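Local coordinates for occlusion-derived virus envelope protein E66 (Autographa californica nucleopolyhedrovirus, PDB 3VSN), which acts as a lyase on non-sulfated chondroitin and, as a component of the viral envelope, is essential for oral infectivity, at residues A[111-116]-A[162-167]; A[36-41]-A[147-152]; A[422-427]-A[582-587]. One frame throughout, in Å; residues are numbered along the deposited sequence. Where two conformers were deposited one is given.

Contact 1 of 3, residues A[111-116]-A[162-167]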
ATOM      1  N   ASN A 111      27.232 -26.516   9.632  1.00 20.71           N
ATOM      2  CA  ASN A 111      28.502 -26.276   8.945  1.00 21.91           C
ATOM      3  C   ASN A 111      28.591 -24.844   8.415  1.00 21.95           C
ATOM      4  O   ASN A 111      29.630 -24.193   8.538  1.00 22.02           O
ATOM      5  CB  ASN A 111      28.704 -27.283   7.806  1.00 22.99           C
ATOM      6  CG  ASN A 111      30.062 -27.153   7.134  1.00 23.90           C
ATOM      7  OD1 ASN A 111      31.100 -27.105   7.800  1.00 24.32           O
ATOM      8  ND2 ASN A 111      30.061 -27.105   5.804  1.00 24.39           N
ATOM      9  N   GLY A 112      27.490 -24.362   7.837  1.00 21.58           N
ATOM     10  CA  GLY A 112      27.393 -22.980   7.369  1.00 21.27           C
ATOM     11  C   GLY A 112      27.607 -21.971   8.481  1.00 21.10           C
ATOM     12  O   GLY A 112      28.291 -20.962   8.287  1.00 21.50           O
ATOM     13  N   LEU A 113      27.027 -22.246   9.648  1.00 20.76           N
ATOM     14  CA  LEU A 113      27.183 -21.378  10.816  1.00 21.01           C
ATOM     15  C   LEU A 113      28.626 -21.379  11.326  1.00 21.26           C
ATOM     16  O   LEU A 113      29.171 -20.321  11.648  1.00 21.50           O
ATOM     17  CB  LEU A 113      26.210 -21.777  11.935  1.00 20.67           C
ATOM     18  CG  LEU A 113      26.045 -20.814  13.118  1.00 20.57           C
ATOM     19  CD1 LEU A 113      25.568 -19.440  12.656  1.00 20.28           C
ATOM     20  CD2 LEU A 113      25.084 -21.396  14.144  1.00 20.48           C
ATOM     21  N   ARG A 114      29.233 -22.566  11.387  1.00 21.40           N
ATOM     22  CA  ARG A 114      30.647 -22.716  11.749  1.00 21.57           C
ATOM     23  C   ARG A 114      31.556 -21.904  10.831  1.00 21.87           C
ATOM     24  O   ARG A 114      32.481 -21.239  11.305  1.00 22.06           O
ATOM     25  CB  ARG A 114      31.075 -24.186  11.695  1.00 21.45           C
ATOM     26  CG  ARG A 114      30.526 -25.054  12.811  1.00 21.17           C
ATOM     27  CD  ARG A 114      30.854 -26.515  12.545  1.00 20.81           C
ATOM     28  NE  ARG A 114      30.181 -27.406  13.486  1.00 20.66           N
ATOM     29  CZ  ARG A 114      29.915 -28.686  13.250  1.00 20.50           C
ATOM     30  NH1 ARG A 114      30.258 -29.238  12.092  1.00 20.46           N
ATOM     31  NH2 ARG A 114      29.300 -29.416  14.170  1.00 20.47           N
ATOM     32  N   ILE A 115      31.290 -21.966   9.525  1.00 22.03           N
ATOM     33  CA  ILE A 115      32.082 -21.231   8.534  1.00 22.63           C
ATOM     34  C   ILE A 115      32.013 -19.719   8.783  1.00 22.76           C
ATOM     35  O   ILE A 115      33.044 -19.042   8.788  1.00 22.76           O
ATOM     36  CB  ILE A 115      31.682 -21.587   7.079  1.00 22.64           C
ATOM     37  CG1 ILE A 115      32.047 -23.044   6.760  1.00 22.93           C
ATOM     38  CG2 ILE A 115      32.374 -20.666   6.085  1.00 23.14           C
ATOM     39  CD1 ILE A 115      31.354 -23.612   5.536  1.00 22.94           C
ATOM     40  N   ILE A 116      30.807 -19.203   9.016  1.00 22.56           N
ATOM     41  CA  ILE A 116      30.618 -17.780   9.327  1.00 22.77           C
ATOM     42  C   ILE A 116      31.357 -17.369  10.607  1.00 22.93           C
ATOM     43  O   ILE A 116      32.036 -16.339  10.633  1.00 22.87           O
ATOM     44  CB  ILE A 116      29.118 -17.404   9.423  1.00 22.38           C
ATOM     45  CG1 ILE A 116      28.447 -17.547   8.054  1.00 22.39           C
ATOM     46  CG2 ILE A 116      28.946 -15.978   9.938  1.00 22.50           C
ATOM     47  CD1 ILE A 116      26.933 -17.494   8.098  1.00 21.85           C
ATOM     48  N   ASP A 162      23.042 -27.819  20.924  1.00 20.37           N
ATOM     49  CA  ASP A 162      23.904 -27.261  21.967  1.00 20.71           C
ATOM     50  C   ASP A 162      25.054 -26.429  21.392  1.00 19.86           C
ATOM     51  O   ASP A 162      25.366 -25.364  21.923  1.00 19.84           O
ATOM     52  CB  ASP A 162      24.415 -28.355  22.914  1.00 21.74           C
ATOM     53  CG  ASP A 162      23.339 -28.854  23.873  1.00 22.90           C
ATOM     54  OD1 ASP A 162      22.317 -28.159  24.070  1.00 23.68           O
ATOM     55  OD2 ASP A 162      23.519 -29.952  24.440  1.00 23.75           O
ATOM     56  N   GLU A 163      25.660 -26.891  20.300  1.00 19.15           N
ATOM     57  CA  GLU A 163      26.702 -26.106  19.628  1.00 18.74           C
ATOM     58  C   GLU A 163      26.151 -24.811  19.015  1.00 18.05           C
ATOM     59  O   GLU A 163      26.752 -23.741  19.172  1.00 17.39           O
ATOM     60  CB  GLU A 163      27.435 -26.923  18.559  1.00 19.45           C
ATOM     61  CG  GLU A 163      28.549 -26.137  17.871  1.00 20.15           C
ATOM     62  CD  GLU A 163      29.236 -26.898  16.752  1.00 20.76           C
ATOM     63  OE1 GLU A 163      28.932 -28.092  16.545  1.00 21.54           O
ATOM     64  OE2 GLU A 163      30.086 -26.290  16.072  1.00 20.93           O
ATOM     65  N   ALA A 164      25.019 -24.912  18.318  1.00 17.31           N
ATOM     66  CA  ALA A 164      24.395 -23.739  17.699  1.00 17.16           C
ATOM     67  C   ALA A 164      24.035 -22.692  18.751  1.00 16.79           C
ATOM     68  O   ALA A 164      24.304 -21.503  18.567  1.00 16.47           O
ATOM     69  CB  ALA A 164      23.169 -24.139  16.884  1.00 16.89           C
ATOM     70  N   ALA A 165      23.450 -23.144  19.859  1.00 16.92           N
ATOM     71  CA  ALA A 165      23.106 -22.257  20.972  1.00 17.19           C
ATOM     72  C   ALA A 165      24.335 -21.582  21.578  1.00 17.39           C
ATOM     73  O   ALA A 165      24.295 -20.393  21.892  1.00 17.40           O
ATOM     74  CB  ALA A 165      22.327 -23.009  22.042  1.00 17.30           C
ATOM     75  N   SER A 166      25.420 -22.339  21.739  1.00 17.58           N
ATOM     76  CA  SER A 166      26.659 -21.802  22.311  1.00 17.88           C
ATOM     77  C   SER A 166      27.312 -20.766  21.398  1.00 17.56           C
ATOM     78  O   SER A 166      27.799 -19.733  21.865  1.00 17.40           O
ATOM     79  CB  SER A 166      27.641 -22.932  22.638  1.00 18.24           C
ATOM     80  OG  SER A 166      27.101 -23.773  23.644  1.00 19.01           O
ATOM     81  N   LEU A 167      27.317 -21.047  20.098  1.00 17.61           N
ATOM     82  CA  LEU A 167      27.815 -20.093  19.109  1.00 17.66           C
ATOM     83  C   LEU A 167      26.966 -18.823  19.104  1.00 17.63           C
ATOM     84  O   LEU A 167      27.504 -17.722  19.027  1.00 17.28           O
ATOM     85  CB  LEU A 167      27.861 -20.719  17.712  1.00 17.73           C
ATOM     86  CG  LEU A 167      28.900 -21.819  17.459  1.00 17.77           C
ATOM     87  CD1 LEU A 167      28.726 -22.404  16.066  1.00 17.90           C
ATOM     88  CD2 LEU A 167      30.322 -21.308  17.663  1.00 18.14           C
TER
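R114 lays one edge of its guanidinium against the carboxylate of E163, side-on, so that two different nitrogens are used. NE gives its hydrogen to E163 OE2 over 2.8 Å from R114 NE, while R114 NH2 reaches E163 OE1 at 2.7 Å. These two separate bonds, one to each oxygen and both on the syn side, make the salt bridge bidentate; the 17° between the two planes is consistent with it. E163 sends CG anti to its own backbone N (chi1 -179°) and stays extended beyond it, which carries the carboxylate across to meet the arginine chain at about a right angle. Beneath the ion pair the contact turns apolar. CD2 of L113 makes the closest apolar approaches, 4.2 Å from L167 CD1 and, about a right angle away, 4.3 Å from A164 CB. The axes of the two short helical segments come within 10.9 Å of each other, their directions 29° apart, and backbones do not touch; L113 CD2 reaches as far as the CA of A164. F148 and I151 of helix 138-154 also press on L113, so the intervening helix packs against the same leucine within the alpha/alpha toroid. With both bridge residues partly exposed and the leucine buried, the paired bonds should fix the guanidinium and carboxylate rotations together, adding a directional link, probably charge-compensating, to the apolar packing of L113.

Contact 2 of 3, residues A[36-41]-A[147-152]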
ATOM      1  N   ARG A  36       9.248 -23.793  20.349  1.00 17.47           N
ATOM      2  CA  ARG A  36       8.112 -24.514  19.770  1.00 17.74           C
ATOM      3  C   ARG A  36       7.232 -23.586  18.923  1.00 17.23           C
ATOM      4  O   ARG A  36       6.863 -23.922  17.793  1.00 16.89           O
ATOM      5  CB  ARG A  36       7.274 -25.176  20.874  1.00 18.68           C
ATOM      6  CG  ARG A  36       6.175 -26.094  20.357  1.00 20.02           C
ATOM      7  CD  ARG A  36       5.536 -26.911  21.475  1.00 21.35           C
ATOM      8  NE  ARG A  36       6.477 -27.868  22.059  1.00 22.21           N
ATOM      9  CZ  ARG A  36       7.017 -27.753  23.271  1.00 22.72           C
ATOM     10  NH1 ARG A  36       6.707 -26.726  24.056  1.00 22.85           N
ATOM     11  NH2 ARG A  36       7.868 -28.673  23.698  1.00 23.27           N
ATOM     12  N   TRP A  37       6.906 -22.424  19.484  1.00 16.89           N
ATOM     13  CA  TRP A  37       6.105 -21.417  18.793  1.00 16.78           C
ATOM     14  C   TRP A  37       6.797 -20.941  17.537  1.00 16.48           C
ATOM     15  O   TRP A  37       6.157 -20.786  16.493  1.00 16.44           O
ATOM     16  CB  TRP A  37       5.787 -20.268  19.744  1.00 16.90           C
ATOM     17  CG  TRP A  37       5.120 -19.073  19.107  1.00 17.07           C
ATOM     18  CD1 TRP A  37       3.753 -18.823  18.983  1.00 17.22           C
ATOM     19  CD2 TRP A  37       5.778 -17.908  18.503  1.00 17.00           C
ATOM     20  NE1 TRP A  37       3.533 -17.621  18.352  1.00 17.15           N
ATOM     21  CE2 TRP A  37       4.702 -17.022  18.037  1.00 17.07           C
ATOM     22  CE3 TRP A  37       7.101 -17.526  18.303  1.00 17.15           C
ATOM     23  CZ2 TRP A  37       4.966 -15.818  17.403  1.00 17.23           C
ATOM     24  CZ3 TRP A  37       7.354 -16.305  17.662  1.00 17.21           C
ATOM     25  CH2 TRP A  37       6.310 -15.472  17.225  1.00 17.22           C
ATOM     26  N   PHE A  38       8.112 -20.739  17.623  1.00 16.03           N
ATOM     27  CA  PHE A  38       8.925 -20.294  16.484  1.00 15.87           C
ATOM     28  C   PHE A  38       8.840 -21.285  15.322  1.00 15.88           C
ATOM     29  O   PHE A  38       8.592 -20.893  14.178  1.00 15.46           O
ATOM     30  CB  PHE A  38      10.386 -20.085  16.920  1.00 15.86           C
ATOM     31  CG  PHE A  38      11.283 -19.540  15.838  1.00 15.73           C
ATOM     32  CD1 PHE A  38      11.823 -20.380  14.867  1.00 15.69           C
ATOM     33  CD2 PHE A  38      11.610 -18.186  15.805  1.00 15.81           C
ATOM     34  CE1 PHE A  38      12.657 -19.882  13.877  1.00 15.74           C
ATOM     35  CE2 PHE A  38      12.442 -17.682  14.814  1.00 15.76           C
ATOM     36  CZ  PHE A  38      12.966 -18.531  13.850  1.00 15.64           C
ATOM     37  N   LYS A  39       9.042 -22.566  15.626  1.00 15.89           N
ATOM     38  CA  LYS A  39       8.982 -23.624  14.621  1.00 16.25           C
ATOM     39  C   LYS A  39       7.576 -23.810  14.057  1.00 16.20           C
ATOM     40  O   LYS A  39       7.417 -24.045  12.858  1.00 16.33           O
ATOM     41  CB  LYS A  39       9.503 -24.938  15.198  1.00 16.54           C
ATOM     42  CG  LYS A  39      10.999 -24.917  15.495  1.00 17.04           C
ATOM     43  CD  LYS A  39      11.396 -26.061  16.414  1.00 17.58           C
ATOM     44  CE  LYS A  39      11.349 -27.397  15.697  1.00 18.14           C
ATOM     45  NZ  LYS A  39      11.523 -28.516  16.669  1.00 18.65           N
ATOM     46  N   ASN A  40       6.569 -23.703  14.923  1.00 16.29           N
ATOM     47  CA  ASN A  40       5.167 -23.787  14.503  1.00 16.50           C
ATOM     48  C   ASN A  40       4.785 -22.699  13.502  1.00 16.39           C
ATOM     49  O   ASN A  40       4.004 -22.938  12.579  1.00 16.76           O
ATOM     50  CB  ASN A  40       4.228 -23.714  15.712  1.00 16.66           C
ATOM     51  CG  ASN A  40       4.155 -25.021  16.488  1.00 16.87           C
ATOM     52  OD1 ASN A  40       4.652 -26.052  16.044  1.00 17.39           O
ATOM     53  ND2 ASN A  40       3.528 -24.977  17.654  1.00 16.84           N
ATOM     54  N   ASN A  41       5.360 -21.514  13.676  1.00 16.21           N
ATOM     55  CA  ASN A  41       4.948 -20.340  12.918  1.00 16.10           C
ATOM     56  C   ASN A  41       5.958 -19.863  11.875  1.00 15.70           C
ATOM     57  O   ASN A  41       5.723 -18.847  11.213  1.00 15.17           O
ATOM     58  CB  ASN A  41       4.601 -19.199  13.881  1.00 16.60           C
ATOM     59  CG  ASN A  41       3.387 -19.507  14.739  1.00 17.28           C
ATOM     60  OD1 ASN A  41       3.500 -19.746  15.943  1.00 17.97           O
ATOM     61  ND2 ASN A  41       2.220 -19.511  14.122  1.00 17.28           N
ATOM     62  N   VAL A 147      20.326 -15.275  11.164  1.00 16.92           N
ATOM     63  CA  VAL A 147      20.878 -16.577  10.766  1.00 16.77           C
ATOM     64  C   VAL A 147      21.134 -17.451  11.996  1.00 16.67           C
ATOM     65  O   VAL A 147      20.702 -18.605  12.043  1.00 16.26           O
ATOM     66  CB  VAL A 147      22.176 -16.430   9.938  1.00 16.84           C
ATOM     67  CG1 VAL A 147      22.795 -17.790   9.644  1.00 16.84           C
ATOM     68  CG2 VAL A 147      21.896 -15.694   8.638  1.00 16.75           C
ATOM     69  N   PHE A 148      21.820 -16.883  12.988  1.00 16.81           N
ATOM     70  CA  PHE A 148      22.085 -17.571  14.251  1.00 16.98           C
ATOM     71  C   PHE A 148      20.790 -18.084  14.872  1.00 17.08           C
ATOM     72  O   PHE A 148      20.698 -19.253  15.258  1.00 16.68           O
ATOM     73  CB  PHE A 148      22.807 -16.644  15.235  1.00 17.20           C
ATOM     74  CG  PHE A 148      24.288 -16.528  14.991  1.00 17.53           C
ATOM     75  CD1 PHE A 148      25.182 -17.356  15.667  1.00 17.70           C
ATOM     76  CD2 PHE A 148      24.793 -15.585  14.101  1.00 17.54           C
ATOM     77  CE1 PHE A 148      26.548 -17.252  15.451  1.00 17.83           C
ATOM     78  CE2 PHE A 148      26.160 -15.476  13.881  1.00 17.99           C
ATOM     79  CZ  PHE A 148      27.039 -16.310  14.560  1.00 18.04           C
ATOM     80  N   MET A 149      19.789 -17.206  14.942  1.00 16.79           N
ATOM     81  CA  MET A 149      18.506 -17.543  15.540  1.00 16.60           C
ATOM     82  C   MET A 149      17.776 -18.658  14.781  1.00 16.47           C
ATOM     83  O   MET A 149      17.347 -19.640  15.387  1.00 16.13           O
ATOM     84  CB  MET A 149      17.626 -16.294  15.649  1.00 16.98           C
ATOM     85  CG  MET A 149      16.284 -16.551  16.312  1.00 17.19           C
ATOM     86  SD  MET A 149      15.327 -15.040  16.479  1.00 17.82           S
ATOM     87  CE  MET A 149      13.923 -15.649  17.398  1.00 17.72           C
ATOM     88  N   ASN A 150      17.649 -18.506  13.462  1.00 16.39           N
ATOM     89  CA  ASN A 150      16.944 -19.489  12.637  1.00 16.28           C
ATOM     90  C   ASN A 150      17.587 -20.879  12.677  1.00 16.16           C
ATOM     91  O   ASN A 150      16.890 -21.880  12.851  1.00 15.80           O
ATOM     92  CB  ASN A 150      16.801 -19.002  11.191  1.00 16.68           C
ATOM     93  CG  ASN A 150      15.682 -17.988  11.021  1.00 17.39           C
ATOM     94  OD1 ASN A 150      15.852 -16.800  11.300  1.00 18.00           O
ATOM     95  ND2 ASN A 150      14.529 -18.454  10.555  1.00 17.46           N
ATOM     96  N   ILE A 151      18.912 -20.930  12.531  1.00 15.71           N
ATOM     97  CA  ILE A 151      19.643 -22.202  12.548  1.00 15.65           C
ATOM     98  C   ILE A 151      19.513 -22.897  13.907  1.00 15.71           C
ATOM     99  O   ILE A 151      19.136 -24.069  13.972  1.00 15.80           O
ATOM    100  CB  ILE A 151      21.127 -22.033  12.123  1.00 15.53           C
ATOM    101  CG1 ILE A 151      21.202 -21.644  10.642  1.00 15.54           C
ATOM    102  CG2 ILE A 151      21.909 -23.322  12.358  1.00 15.54           C
ATOM    103  CD1 ILE A 151      22.601 -21.408  10.101  1.00 15.37           C
ATOM    104  N   THR A 152      19.792 -22.162  14.983  1.00 15.74           N
ATOM    105  CA  THR A 152      19.711 -22.704  16.341  1.00 16.01           C
ATOM    106  C   THR A 152      18.330 -23.304  16.659  1.00 16.03           C
ATOM    107  O   THR A 152      18.240 -24.424  17.173  1.00 15.91           O
ATOM    108  CB  THR A 152      20.100 -21.648  17.400  1.00 16.17           C
ATOM    109  OG1 THR A 152      21.434 -21.190  17.149  1.00 16.40           O
ATOM    110  CG2 THR A 152      20.030 -22.230  18.810  1.00 16.18           C
TER
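Between the ring of F38 and the two side chains M149 and N150 lies the tight part of this contact, and all three residues are buried. The methyl CE of M149 comes 3.6 Å from F38 CE2, with its next approach to F38 CD2 at 3.8 Å, so the methyl lies near the CD2-CE2 bond of the ring. M149 SD stands 5.4 Å from the centroid of the F38 ring and 58° off its normal, an oblique Met-aromatic contact. M149 gets there by being extended throughout, CG anti to the backbone N. N150 arrives differently, its amide meeting the ring edge at F38 CZ, which is 4.0 Å from N150 CG, with the amide plane turned 70° from the ring. Because the nearest CA atoms, those of F38 and N150, are 8.9 Å apart, side chains do all the bridging between helices 29-48 and 138-154. The opposite character appears on the rest of helix 29-48, where R36 and N40 are exposed and do not reach 147-152. V197, P198 and Y201 of helix 189-205 also touch M149, so the methionine joins three helices of the alpha/alpha toroid, the N-terminal domain of polysaccharide lyase family 8. A ring met by a methionine methyl and, at its own edge, by the N150 side chain probably relies mainly on dispersion and shape, with only weak electrostatic direction.

Contact 3 of 3, residues A[422-427]-A[582-587]; sequences TDTAGA and NGVKAL
OG1 of T424 is gripped by two partners: a water donates to it across 2.8 Å from T424 OG1, and E597 OE2 forms a second hydrogen bond. The same water accepts from N582, at 3.2 Å from N582 ND2, and so becomes a polar bridge between the two segments. T424 OG1 sits between the backbone N and the carbonyl carbon (chi1 70°), a rotation that turns it toward V584, whose CG2 lies 4.2 Å from T424 OG1. Next to this bridge the contact is apolar. The methyl CB of A425 touches both branches of V584, CG1 at 3.6 Å and CG2 at 3.9 Å from A425 CB, so the valine presents its fork to the alanine. Both residues are buried. The segments belong to the beta-sandwich: 422-425 turns strand 414-421 into strand 426-434 of one seven-stranded antiparallel sheet, and 585-587 lies in a strand of another. That hairpin turn is closed by T422 N to A425 O, 2.8 Å, and A427 touches V593 and V595, consistent with the sheets packing face to face. On the other segment N582 forms an Asx turn: V584 N donates to N582 OD1 at 3.1 Å, the N-H...acceptor angle being 152°. The side-chain amide of N582 is thus used twice, its oxygen holding the local turn and its nitrogen reaching the water. T422 OG1 also bonds E597, through OE1, so this one carboxylate from strand 592-597 holds both threonines of the turn.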
ATOM      1  N   THR A 422     -20.964   3.047   2.363  1.00 13.91           N
ATOM      2  CA  THR A 422     -21.974   2.175   2.954  1.00 14.89           C
ATOM      3  C   THR A 422     -21.450   0.733   2.927  1.00 15.70           C
ATOM      4  O   THR A 422     -20.240   0.524   2.805  1.00 16.12           O
ATOM      5  CB  THR A 422     -23.321   2.272   2.208  1.00 14.90           C
ATOM      6  OG1 THR A 422     -23.115   2.003   0.814  1.00 15.22           O
ATOM      7  CG2 THR A 422     -23.947   3.658   2.380  1.00 14.93           C
ATOM      8  N   ASP A 423     -22.361  -0.237   3.006  1.00 16.08           N
ATOM      9  CA  ASP A 423     -22.012  -1.661   3.085  0.50 16.24           C
ATOM     10  C   ASP A 423     -21.115  -2.134   1.945  1.00 16.00           C
ATOM     11  O   ASP A 423     -20.068  -2.741   2.176  1.00 16.02           O
ATOM     12  CB  ASP A 423     -23.277  -2.522   3.104  0.50 17.08           C
ATOM     13  CG  ASP A 423     -23.871  -2.660   4.486  0.50 17.64           C
ATOM     14  OD1 ASP A 423     -23.353  -2.029   5.428  0.50 18.07           O
ATOM     15  OD2 ASP A 423     -24.864  -3.405   4.626  0.50 17.99           O
ATOM     16  N   THR A 424     -21.538  -1.867   0.710  1.00 15.09           N
ATOM     17  CA  THR A 424     -20.843  -2.388  -0.468  1.00 14.56           C
ATOM     18  C   THR A 424     -20.313  -1.295  -1.394  1.00 13.77           C
ATOM     19  O   THR A 424     -19.634  -1.591  -2.376  1.00 13.67           O
ATOM     20  CB  THR A 424     -21.753  -3.322  -1.299  1.00 14.76           C
ATOM     21  OG1 THR A 424     -22.777  -2.549  -1.939  1.00 15.11           O
ATOM     22  CG2 THR A 424     -22.394  -4.400  -0.422  1.00 14.90           C
ATOM     23  N   ALA A 425     -20.621  -0.041  -1.080  1.00 12.87           N
ATOM     24  CA  ALA A 425     -20.268   1.059  -1.964  1.00 12.19           C
ATOM     25  C   ALA A 425     -19.528   2.174  -1.240  1.00 11.76           C
ATOM     26  O   ALA A 425     -19.711   2.380  -0.043  1.00 11.59           O
ATOM     27  CB  ALA A 425     -21.514   1.600  -2.652  1.00 12.15           C
ATOM     28  N   GLY A 426     -18.689   2.888  -1.980  1.00 11.43           N
ATOM     29  CA  GLY A 426     -17.955   4.024  -1.438  1.00 11.13           C
ATOM     30  C   GLY A 426     -17.717   5.058  -2.520  1.00 10.96           C
ATOM     31  O   GLY A 426     -17.353   4.713  -3.646  1.00 10.80           O
ATOM     32  N   ALA A 427     -17.936   6.324  -2.181  1.00 10.82           N
ATOM     33  CA  ALA A 427     -17.682   7.425  -3.101  1.00 10.68           C
ATOM     34  C   ALA A 427     -16.603   8.346  -2.554  1.00 10.57           C
ATOM     35  O   ALA A 427     -16.503   8.551  -1.343  1.00 10.42           O
ATOM     36  CB  ALA A 427     -18.959   8.211  -3.363  1.00 10.72           C
ATOM     37  N   ASN A 582     -28.772  -0.952  -8.725  1.00 14.89           N
ATOM     38  CA  ASN A 582     -28.728  -2.175  -7.920  1.00 15.27           C
ATOM     39  C   ASN A 582     -29.065  -1.918  -6.449  1.00 15.20           C
ATOM     40  O   ASN A 582     -28.870  -2.792  -5.602  1.00 15.81           O
ATOM     41  CB  ASN A 582     -27.337  -2.826  -8.026  1.00 15.55           C
ATOM     42  CG  ASN A 582     -26.256  -2.014  -7.324  1.00 15.83           C
ATOM     43  OD1 ASN A 582     -26.468  -0.851  -6.973  1.00 15.93           O
ATOM     44  ND2 ASN A 582     -25.089  -2.624  -7.115  1.00 16.06           N
ATOM     45  N   GLY A 583     -29.552  -0.716  -6.147  1.00 14.64           N
ATOM     46  CA  GLY A 583     -29.830  -0.321  -4.762  1.00 14.02           C
ATOM     47  C   GLY A 583     -28.880   0.740  -4.216  1.00 13.59           C
ATOM     48  O   GLY A 583     -29.130   1.317  -3.157  1.00 14.04           O
ATOM     49  N   VAL A 584     -27.788   0.995  -4.934  1.00 12.79           N
ATOM     50  CA  VAL A 584     -26.814   2.016  -4.537  1.00 12.01           C
ATOM     51  C   VAL A 584     -27.084   3.309  -5.300  1.00 11.52           C
ATOM     52  O   VAL A 584     -27.165   3.302  -6.534  1.00 11.34           O
ATOM     53  CB  VAL A 584     -25.358   1.563  -4.816  1.00 12.05           C
ATOM     54  CG1 VAL A 584     -24.373   2.699  -4.560  1.00 11.93           C
ATOM     55  CG2 VAL A 584     -24.996   0.336  -3.980  1.00 12.03           C
ATOM     56  N   LYS A 585     -27.242   4.404  -4.557  1.00 10.94           N
ATOM     57  CA  LYS A 585     -27.335   5.744  -5.131  1.00 10.64           C
ATOM     58  C   LYS A 585     -26.233   6.600  -4.524  1.00 10.47           C
ATOM     59  O   LYS A 585     -25.897   6.447  -3.347  1.00 10.50           O
ATOM     60  CB  LYS A 585     -28.695   6.386  -4.829  1.00 10.52           C
ATOM     61  CG  LYS A 585     -29.887   5.812  -5.593  1.00 10.41           C
ATOM     62  CD  LYS A 585     -31.161   6.574  -5.241  1.00 10.40           C
ATOM     63  CE  LYS A 585     -32.384   6.057  -5.997  1.00 10.49           C
ATOM     64  NZ  LYS A 585     -33.552   6.973  -5.816  1.00 10.30           N
ATOM     65  N   ALA A 586     -25.665   7.494  -5.322  1.00 10.23           N
ATOM     66  CA  ALA A 586     -24.658   8.413  -4.812  1.00 10.16           C
ATOM     67  C   ALA A 586     -24.928   9.821  -5.305  1.00 10.11           C
ATOM     68  O   ALA A 586     -25.529  10.013  -6.366  1.00 10.06           O
ATOM     69  CB  ALA A 586     -23.257   7.960  -5.210  1.00 10.12           C
ATOM     70  N   LEU A 587     -24.486  10.804  -4.529  1.00  9.90           N
ATOM     71  CA  LEU A 587     -24.601  12.191  -4.930  1.00 10.00           C
ATOM     72  C   LEU A 587     -23.288  12.902  -4.693  1.00 10.23           C
ATOM     73  O   LEU A 587     -22.734  12.854  -3.594  1.00 10.11           O
ATOM     74  CB  LEU A 587     -25.718  12.903  -4.162  1.00  9.90           C
ATOM     75  CG  LEU A 587     -25.976  14.343  -4.619  1.00  9.87           C
ATOM     76  CD1 LEU A 587     -26.629  14.370  -5.998  1.00  9.76           C
ATOM     77  CD2 LEU A 587     -26.841  15.074  -3.608  1.00  9.86           C
TER
HETATM   78  O   HOH W   1     -22.898  -2.493  -4.755  1.00 14.92           O

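From the N terminus, contact 2 opens first at 36-41 and closes at 147-152, with 105 residues between its segments. Contact 1 opens at 111-116, inside that loop, and closes at 162-167, beyond it, so the two cross along the chain. In space their centres are 14 Å apart and they touch, L113 CD1 lying 3.7 Å from F148 CD1; together they tie helices 29-48, 103-119, 138-154 and 161-175 within the alpha-helical domain. Contact 3 follows in series, joining 422-427 to 582-587 over 154 intervening residues. It links two sheets of the beta-sandwich, on the opposite side of the chain's centre, its centre about 60 Å from that of contact 1.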